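PDB 4PEY: Exo-beta-1,3-glucanase from Streptomyces sp. SirexAA-E, which hydrolyses laminarin and laminarioligosaccharides from their non-reducing ends, releasing glucose and laminaribiose. Local coordinates for residues F134-V139 / I158-I163; Y176-S181 / E214-S219; V482-T487 / Q513-P518. The protein carries 1 engineered substitution. All coordinates share one frame; numbering follows the deposited sequence.

Contact 1: residues F134-V139 / I158-I163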
loop_
_atom_site.group_PDB
_atom_site.type_symbol
_atom_site.label_atom_id
_atom_site.label_comp_id
_atom_site.label_asym_id
_atom_site.label_seq_id
_atom_site.Cartn_x
_atom_site.Cartn_y
_atom_site.Cartn_z
ATOM N N PHE A 134 -7.426 3.040 -3.587
ATOM C CA PHE A 134 -8.523 3.646 -4.328
ATOM C C PHE A 134 -7.860 4.238 -5.580
ATOM O O PHE A 134 -7.241 5.309 -5.512
ATOM C CB PHE A 134 -9.193 4.703 -3.437
ATOM C CG PHE A 134 -10.549 5.195 -3.896
ATOM C CD1 PHE A 134 -11.710 4.541 -3.505
ATOM C CD2 PHE A 134 -10.667 6.380 -4.617
ATOM C CE1 PHE A 134 -12.970 5.016 -3.874
ATOM C CE2 PHE A 134 -11.924 6.868 -4.980
ATOM C CZ PHE A 134 -13.073 6.175 -4.614
ATOM N N ARG A 135 -7.933 3.514 -6.700
ATOM C CA ARG A 135 -7.203 3.868 -7.927
ATOM C C ARG A 135 -8.097 4.039 -9.144
ATOM O O ARG A 135 -9.047 3.287 -9.318
ATOM C CB ARG A 135 -6.177 2.788 -8.287
ATOM C CG ARG A 135 -5.011 2.613 -7.335
ATOM C CD ARG A 135 -4.120 1.463 -7.818
ATOM N NE ARG A 135 -3.007 1.183 -6.908
ATOM C CZ ARG A 135 -1.822 1.785 -6.938
ATOM N NH1 ARG A 135 -1.567 2.733 -7.840
ATOM N NH2 ARG A 135 -0.893 1.445 -6.045
ATOM N N ARG A 136 -7.770 5.001 -10.001
ATOM C CA ARG A 136 -8.449 5.143 -11.293
ATOM C C ARG A 136 -9.965 5.203 -11.099
ATOM O O ARG A 136 -10.727 4.569 -11.827
ATOM C CB ARG A 136 -8.059 3.986 -12.237
ATOM C CG ARG A 136 -8.215 4.274 -13.729
ATOM C CD ARG A 136 -7.906 3.021 -14.565
ATOM N NE ARG A 136 -8.045 3.244 -16.005
ATOM C CZ ARG A 136 -7.081 3.728 -16.779
ATOM N NH1 ARG A 136 -7.289 3.897 -18.079
ATOM N NH2 ARG A 136 -5.907 4.043 -16.250
ATOM N N MET A 137 -10.392 5.980 -10.108
ATOM C CA MET A 137 -11.809 6.141 -9.802
ATOM C C MET A 137 -12.302 7.505 -10.260
ATOM O O MET A 137 -11.566 8.494 -10.186
ATOM C CB MET A 137 -12.056 5.990 -8.293
ATOM C CG MET A 137 -11.659 4.627 -7.736
ATOM S SD MET A 137 -12.732 3.267 -8.262
ATOM C CE MET A 137 -14.245 3.637 -7.372
ATOM N N HIS A 138 -13.560 7.570 -10.693
ATOM C CA HIS A 138 -14.206 8.852 -10.942
ATOM C C HIS A 138 -15.406 8.991 -10.025
ATOM O O HIS A 138 -16.423 8.336 -10.241
ATOM C CB HIS A 138 -14.659 9.005 -12.399
ATOM C CG HIS A 138 -15.235 10.356 -12.697
ATOM N ND1 HIS A 138 -16.082 10.593 -13.761
ATOM C CD2 HIS A 138 -15.103 11.539 -12.050
ATOM C CE1 HIS A 138 -16.427 11.871 -13.768
ATOM N NE2 HIS A 138 -15.854 12.464 -12.733
ATOM N N VAL A 139 -15.298 9.843 -9.007
ATOM C CA VAL A 139 -16.431 10.057 -8.108
ATOM C C VAL A 139 -17.165 11.321 -8.528
ATOM O O VAL A 139 -16.610 12.427 -8.465
ATOM C CB VAL A 139 -15.998 10.166 -6.632
ATOM C CG1 VAL A 139 -17.229 10.298 -5.742
ATOM C CG2 VAL A 139 -15.178 8.942 -6.225
ATOM N N ILE A 158 -4.988 7.361 -2.406
ATOM C CA ILE A 158 -5.742 7.614 -3.638
ATOM C C ILE A 158 -4.756 7.914 -4.764
ATOM O O ILE A 158 -3.844 8.729 -4.588
ATOM C CB ILE A 158 -6.728 8.807 -3.489
ATOM C CG1 ILE A 158 -7.854 8.469 -2.504
ATOM C CG2 ILE A 158 -7.312 9.207 -4.859
ATOM C CD1 ILE A 158 -8.606 9.696 -1.985
ATOM N N ALA A 159 -4.922 7.254 -5.906
ATOM C CA ALA A 159 -4.094 7.549 -7.076
ATOM C C ALA A 159 -4.914 7.574 -8.349
ATOM O O ALA A 159 -5.885 6.831 -8.490
ATOM C CB ALA A 159 -2.963 6.543 -7.219
ATOM N N ASP A 160 -4.499 8.434 -9.272
ATOM C CA ASP A 160 -5.047 8.470 -10.627
ATOM C C ASP A 160 -6.567 8.583 -10.627
ATOM O O ASP A 160 -7.239 7.979 -11.458
ATOM C CB ASP A 160 -4.599 7.231 -11.426
ATOM C CG ASP A 160 -4.615 7.478 -12.924
ATOM O OD1 ASP A 160 -4.611 8.662 -13.303
ATOM O OD2 ASP A 160 -4.627 6.515 -13.729
ATOM N N SER A 161 -7.100 9.387 -9.709
ATOM C CA SER A 161 -8.543 9.495 -9.550
ATOM C C SER A 161 -9.046 10.918 -9.723
ATOM O O SER A 161 -8.296 11.884 -9.558
ATOM C CB SER A 161 -8.969 8.974 -8.172
ATOM O OG SER A 161 -8.722 7.583 -8.064
ATOM N N LYS A 162 -10.315 11.037 -10.095
ATOM C CA LYS A 162 -10.972 12.334 -10.165
ATOM C C LYS A 162 -12.168 12.349 -9.233
ATOM O O LYS A 162 -13.102 11.556 -9.407
ATOM C CB LYS A 162 -11.426 12.660 -11.591
ATOM C CG LYS A 162 -12.083 14.035 -11.706
ATOM C CD LYS A 162 -12.511 14.369 -13.129
ATOM C CE LYS A 162 -12.716 15.873 -13.298
ATOM N NZ LYS A 162 -13.661 16.436 -12.290
ATOM N N ILE A 163 -12.135 13.235 -8.238
ATOM C CA ILE A 163 -13.281 13.440 -7.362
ATOM C C ILE A 163 -13.840 14.818 -7.721
ATOM O O ILE A 163 -13.151 15.838 -7.551
ATOM C CB ILE A 163 -12.904 13.351 -5.856
ATOM C CG1 ILE A 163 -12.483 11.924 -5.481
ATOM C CG2 ILE A 163 -14.081 13.762 -4.973
ATOM C CD1 ILE A 163 -11.054 11.612 -5.731
HETATM O O HOH W 1 -4.740 3.852 -13.865
#
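Phe134 lies beside Ile158, CD2 of the ring to CG1 of the isoleucine 4.1 Å, and Val139 packs in the same side-by-side way on Ile163. These four point to the opposite face from His138 and Lys162, and Leu143 packs against Phe134, Ile158 and Ile163. Met137 CG rests over one face of the Phe134 ring. His138 and Lys162 run alongside each other; with CG anti to the backbone N (chi1 -176°), the imidazole lies beside the lysine chain, His138 NE2 to Lys162 CD 3.9 Å in the one of two modelled lysine conformers described here. Lys162 O lies at the ring's edge, in its plane, 3.3 Å from His138 CD2. Asp164 receives both His138 NE2 and Lys162 NZ, while His138 ND1 goes to Asp85. These are successive coils of a right-handed parallel beta-helix, the fold of family 55, stacked in exact register through a corner: Arg136 and Asp160 both take left-handed backbone angles there and turn the chain at the same level. Ser161 stitches the corner. Its OG accepts from Met137 N at 3.1 Å and donates to Ala159 O, approaching that oxygen from above the carbonyl plane while Arg136 N reaches it in the plane at 3.0 Å. Arg136 also has two modelled conformers. In the one described, its guanidinium plane is 70° from the Asp160 carboxylate, the salt bridge is long, Arg136 NH2 to Asp160 OD2 3.8 Å, and a water spans it. Leu82 O takes Arg136 NH1, and Ser247 also bonds Asp160 OD2.

Contact 2: residues Y176-S181 / E214-S219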
loop_
_atom_site.group_PDB
_atom_site.type_symbol
_atom_site.label_atom_id
_atom_site.label_comp_id
_atom_site.label_asym_id
_atom_site.label_seq_id
_atom_site.Cartn_x
_atom_site.Cartn_y
_atom_site.Cartn_z
ATOM N N TYR A 176 -2.338 9.975 1.713
ATOM C CA TYR A 176 -1.546 10.276 0.519
ATOM C C TYR A 176 -2.413 10.230 -0.732
ATOM O O TYR A 176 -3.133 9.260 -0.964
ATOM C CB TYR A 176 -0.368 9.302 0.360
ATOM C CG TYR A 176 0.472 9.569 -0.881
ATOM C CD1 TYR A 176 0.990 10.841 -1.139
ATOM C CD2 TYR A 176 0.744 8.556 -1.797
ATOM C CE1 TYR A 176 1.762 11.084 -2.270
ATOM C CE2 TYR A 176 1.519 8.791 -2.930
ATOM C CZ TYR A 176 2.026 10.051 -3.159
ATOM O OH TYR A 176 2.792 10.268 -4.284
ATOM N N THR A 177 -2.329 11.284 -1.536
ATOM C CA THR A 177 -3.034 11.359 -2.809
ATOM C C THR A 177 -2.012 11.693 -3.882
ATOM O O THR A 177 -1.234 12.644 -3.706
ATOM C CB THR A 177 -4.140 12.452 -2.793
ATOM O OG1 THR A 177 -4.985 12.278 -1.649
ATOM C CG2 THR A 177 -4.981 12.428 -4.077
ATOM N N ARG A 178 -1.981 10.940 -4.982
ATOM C CA ARG A 178 -1.117 11.353 -6.094
ATOM C C ARG A 178 -1.801 11.322 -7.448
ATOM O O ARG A 178 -2.719 10.531 -7.693
ATOM C CB ARG A 178 0.171 10.522 -6.163
ATOM C CG ARG A 178 0.030 9.120 -6.661
ATOM C CD ARG A 178 1.365 8.541 -7.227
ATOM N NE ARG A 178 1.102 7.189 -7.708
ATOM C CZ ARG A 178 0.492 6.908 -8.860
ATOM N NH1 ARG A 178 0.140 7.881 -9.696
ATOM N NH2 ARG A 178 0.235 5.647 -9.179
ATOM N N ASP A 179 -1.357 12.244 -8.299
ATOM C CA ASP A 179 -1.669 12.249 -9.726
ATOM C C ASP A 179 -3.168 12.116 -9.952
ATOM O O ASP A 179 -3.649 11.172 -10.575
ATOM C CB ASP A 179 -0.868 11.146 -10.418
ATOM C CG ASP A 179 0.625 11.314 -10.196
ATOM O OD1 ASP A 179 1.041 12.456 -9.899
ATOM O OD2 ASP A 179 1.379 10.328 -10.296
ATOM N N SER A 180 -3.885 13.091 -9.406
ATOM C CA SER A 180 -5.337 13.056 -9.309
ATOM C C SER A 180 -5.903 14.456 -9.492
ATOM O O SER A 180 -5.160 15.425 -9.660
ATOM C CB SER A 180 -5.773 12.494 -7.943
ATOM O OG SER A 180 -5.477 11.108 -7.804
ATOM N N SER A 181 -7.224 14.547 -9.448
ATOM C CA SER A 181 -7.936 15.813 -9.484
ATOM C C SER A 181 -9.001 15.797 -8.395
ATOM O O SER A 181 -9.754 14.833 -8.289
ATOM C CB SER A 181 -8.574 16.028 -10.861
ATOM O OG SER A 181 -9.457 17.133 -10.862
ATOM N N GLU A 214 3.975 19.842 -6.550
ATOM C CA GLU A 214 3.284 20.124 -7.807
ATOM C C GLU A 214 3.187 18.893 -8.717
ATOM O O GLU A 214 2.163 18.673 -9.373
ATOM C CB GLU A 214 3.992 21.267 -8.537
ATOM C CG GLU A 214 3.372 21.654 -9.876
ATOM C CD GLU A 214 2.133 22.526 -9.732
ATOM O OE1 GLU A 214 1.816 22.932 -8.595
ATOM O OE2 GLU A 214 1.482 22.810 -10.766
ATOM N N THR A 215 4.249 18.092 -8.750
ATOM C CA THR A 215 4.273 16.878 -9.563
ATOM C C THR A 215 4.849 15.692 -8.795
ATOM O O THR A 215 5.524 15.862 -7.775
ATOM C CB THR A 215 5.108 17.056 -10.854
ATOM O OG1 THR A 215 6.479 17.327 -10.518
ATOM C CG2 THR A 215 4.555 18.185 -11.713
ATOM N N THR A 216 4.585 14.493 -9.306
ATOM C CA THR A 216 5.228 13.276 -8.824
ATOM C C THR A 216 6.430 12.990 -9.732
ATOM O O THR A 216 6.264 12.925 -10.949
ATOM C CB THR A 216 4.251 12.091 -8.827
ATOM O OG1 THR A 216 3.025 12.470 -8.174
ATOM C CG2 THR A 216 4.862 10.881 -8.121
ATOM N N PRO A 217 7.642 12.838 -9.154
ATOM C CA PRO A 217 8.858 12.739 -9.980
ATOM C C PRO A 217 8.742 11.694 -11.083
ATOM O O PRO A 217 9.058 11.959 -12.251
ATOM C CB PRO A 217 9.941 12.351 -8.970
ATOM C CG PRO A 217 9.458 12.891 -7.675
ATOM C CD PRO A 217 7.950 12.855 -7.711
ATOM N N VAL A 218 8.320 10.498 -10.696
ATOM C CA VAL A 218 8.050 9.394 -11.617
ATOM C C VAL A 218 6.824 8.647 -11.114
ATOM O O VAL A 218 6.724 8.410 -9.907
ATOM C CB VAL A 218 9.231 8.383 -11.701
ATOM C CG1 VAL A 218 9.014 7.389 -12.833
ATOM C CG2 VAL A 218 10.580 9.091 -11.832
ATOM N N SER A 219 5.909 8.263 -11.998
ATOM C CA SER A 219 4.861 7.335 -11.608
ATOM C C SER A 219 4.474 6.496 -12.812
ATOM O O SER A 219 4.686 6.890 -13.966
ATOM C CB SER A 219 3.638 8.056 -11.026
ATOM O OG SER A 219 3.032 8.923 -11.969
#
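Asp179 reaches from one corner of the beta-helix to the chain at 214-219, gripping hydroxyls of Thr216 and Ser219 with its two carboxylate oxygens. Both hydrogen bonds come in on the syn side: Thr216 OG1 donates to Asp179 OD1 at 2.6 Å and Ser219 OG to Asp179 OD2 at 2.7 Å, each more than 30° out of the carboxylate plane. Thr216 and Ser219 stand on either side of the corner at 217-218, so the carboxylate bridges it. Ser195 OG is also hydrogen-bonded to Thr216 OG1.

The charged interaction is with the preceding residue. Arg178 NH1 forms a salt bridge to Asp179 OD2 at 2.8 Å, arriving on the anti side and from the face of the carboxylate opposite to Ser219 OG. Glu221 shares Arg178 NH1, and Asp397 pairs with NH2. With an alanine here instead of Asp179, the hydroxyls of Thr216 and Ser219 would probably lose their common acceptor, and Arg178 one of its carboxylate partners.

Nonpolar contact is slight. Arg178 CG sits between its backbone N and carbonyl carbon (chi1 74°), a turn that brings the guanidinium under Ser219, whose CB lies over one face, 3.7 Å from Arg178 NH1.

Contact 3: residues V482-T487 / Q513-P518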
loop_
_atom_site.group_PDB
_atom_site.type_symbol
_atom_site.label_atom_id
_atom_site.label_comp_id
_atom_site.label_asym_id
_atom_site.label_seq_id
_atom_site.Cartn_x
_atom_site.Cartn_y
_atom_site.Cartn_z
ATOM N N VAL A 482 18.326 6.735 7.441
ATOM C CA VAL A 482 19.220 6.897 6.304
ATOM C C VAL A 482 20.634 6.667 6.812
ATOM O O VAL A 482 21.076 7.350 7.742
ATOM C CB VAL A 482 19.084 8.297 5.675
ATOM C CG1 VAL A 482 20.020 8.459 4.479
ATOM C CG2 VAL A 482 17.629 8.545 5.265
ATOM N N ASP A 483 21.337 5.701 6.224
ATOM C CA ASP A 483 22.694 5.383 6.672
ATOM C C ASP A 483 23.612 6.604 6.635
ATOM O O ASP A 483 23.475 7.466 5.760
ATOM C CB ASP A 483 23.297 4.267 5.819
ATOM C CG ASP A 483 22.710 2.908 6.130
ATOM O OD1 ASP A 483 21.875 2.808 7.061
ATOM O OD2 ASP A 483 23.104 1.940 5.447
ATOM N N ASP A 484 24.544 6.669 7.582
ATOM C CA ASP A 484 25.468 7.799 7.668
ATOM C C ASP A 484 26.298 7.986 6.396
ATOM O O ASP A 484 26.698 9.102 6.073
ATOM C CB ASP A 484 26.400 7.638 8.873
ATOM C CG ASP A 484 25.675 7.804 10.194
ATOM O OD1 ASP A 484 24.582 8.420 10.199
ATOM O OD2 ASP A 484 26.198 7.330 11.227
ATOM N N SER A 485 26.545 6.897 5.672
ATOM C CA SER A 485 27.388 6.942 4.475
ATOM C C SER A 485 26.680 7.559 3.263
ATOM O O SER A 485 27.328 7.951 2.292
ATOM C CB SER A 485 27.878 5.534 4.125
ATOM O OG SER A 485 26.788 4.645 3.941
ATOM N N VAL A 486 25.356 7.644 3.322
ATOM C CA VAL A 486 24.568 8.199 2.218
ATOM C C VAL A 486 24.840 9.699 2.028
ATOM O O VAL A 486 24.986 10.429 3.008
ATOM C CB VAL A 486 23.062 7.954 2.465
ATOM C CG1 VAL A 486 22.197 8.731 1.484
ATOM C CG2 VAL A 486 22.758 6.461 2.399
ATOM N N THR A 487 24.900 10.155 0.773
ATOM C CA THR A 487 25.198 11.546 0.444
ATOM C C THR A 487 23.947 12.340 0.026
ATOM O O THR A 487 23.839 13.546 0.274
ATOM C CB THR A 487 26.250 11.607 -0.687
ATOM O OG1 THR A 487 27.429 10.913 -0.266
ATOM C CG2 THR A 487 26.612 13.044 -1.034
ATOM N N GLN A 513 16.351 9.124 11.620
ATOM C CA GLN A 513 17.790 9.218 11.856
ATOM C C GLN A 513 18.479 9.357 10.507
ATOM O O GLN A 513 18.182 8.597 9.578
ATOM C CB GLN A 513 18.324 7.988 12.615
ATOM C CG GLN A 513 19.818 8.071 12.933
ATOM C CD GLN A 513 20.395 6.785 13.514
ATOM O OE1 GLN A 513 19.851 5.692 13.326
ATOM N NE2 GLN A 513 21.510 6.913 14.217
ATOM N N ALA A 514 19.375 10.337 10.385
ATOM C CA ALA A 514 20.032 10.610 9.108
ATOM C C ALA A 514 21.327 11.375 9.323
ATOM O O ALA A 514 21.487 12.050 10.339
ATOM C CB ALA A 514 19.098 11.404 8.176
ATOM N N PRO A 515 22.265 11.271 8.371
ATOM C CA PRO A 515 23.435 12.143 8.475
ATOM C C PRO A 515 23.045 13.601 8.261
ATOM O O PRO A 515 22.016 13.878 7.635
ATOM C CB PRO A 515 24.350 11.639 7.357
ATOM C CG PRO A 515 23.411 11.033 6.351
ATOM C CD PRO A 515 22.325 10.393 7.186
ATOM N N VAL A 516 23.848 14.514 8.793
ATOM C CA VAL A 516 23.647 15.935 8.564
ATOM C C VAL A 516 24.551 16.369 7.411
ATOM O O VAL A 516 25.740 16.634 7.604
ATOM C CB VAL A 516 23.933 16.761 9.836
ATOM C CG1 VAL A 516 23.663 18.226 9.583
ATOM C CG2 VAL A 516 23.067 16.257 10.983
ATOM N N LYS A 517 23.967 16.401 6.214
ATOM C CA LYS A 517 24.674 16.657 4.963
ATOM C C LYS A 517 23.766 17.488 4.062
ATOM O O LYS A 517 22.546 17.323 4.098
ATOM C CB LYS A 517 25.060 15.345 4.254
ATOM C CG LYS A 517 26.047 14.453 5.008
ATOM C CD LYS A 517 26.305 13.149 4.241
ATOM C CE LYS A 517 27.284 12.240 4.977
ATOM N NZ LYS A 517 27.562 10.980 4.225
ATOM N N PRO A 518 24.353 18.376 3.245
ATOM C CA PRO A 518 23.571 19.289 2.404
ATOM C C PRO A 518 22.595 18.579 1.473
ATOM O O PRO A 518 21.528 19.121 1.188
ATOM C CB PRO A 518 24.644 20.021 1.585
ATOM C CG PRO A 518 25.887 19.892 2.379
ATOM C CD PRO A 518 25.804 18.600 3.110
#
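Lys517 reaches across to a type I beta turn, Asp483 to Val486, in the loop that follows one strand of the parallel beta-helix; its own segment follows the next strand in that sheet. The lysine chain is fully extended beyond CG, with CG beside the backbone N (chi1 -64°), and this straight reach delivers the ammonium group to two backbone carbonyls. Lys517 NZ donates to Asp484 O at 2.8 Å within the carbonyl plane, whereas it meets Val486 O at 2.9 Å from well above the plane. Two bonds from one nitrogen thus hold the carbonyls of the second and last residues of the turn.

Pro515 wedges beneath the same turn. Its ring touches the carbonyl oxygens with carbon atoms, CD lying 3.3 Å from Val482 O and CB 3.7 Å from Asp484 O. Val482 crosses the proline at about a right angle: CG1, anti to the backbone N (chi1 -180°), meets Pro515 CD, and CB faces the methyl of Ala514. Phe522 and Val520 of strand 520-529 pack against this apolar group from further along the chain. The backbone pairing of strands 480-482 and 512-513 ends with Val482 N to Gln513 O at 2.8 Å.

Overall arrangement
From the N terminus, contact 1 comes first, joining 134-139 to 158-163 after a loop of 18 residues and stacking one coil of the first beta-helix on the next. Contact 2 closes a 32-residue interval, joining the corner after strand 174-178 to strand 210-220 and reaching past strand 191-198, which lies between them. The two meet directly: strand 162-168 pairs with 180-182, with probable backbone hydrogen bonds between Ile163 N and Ser181 O and between Ser161 O and Ser181 N. Contact 3 lies much later, closing a 25-residue excursion between loops near the C-terminal end of the second beta-helix domain. Its centre is about 26 Å from that of contact 2. All three follow in series; none nests or crosses.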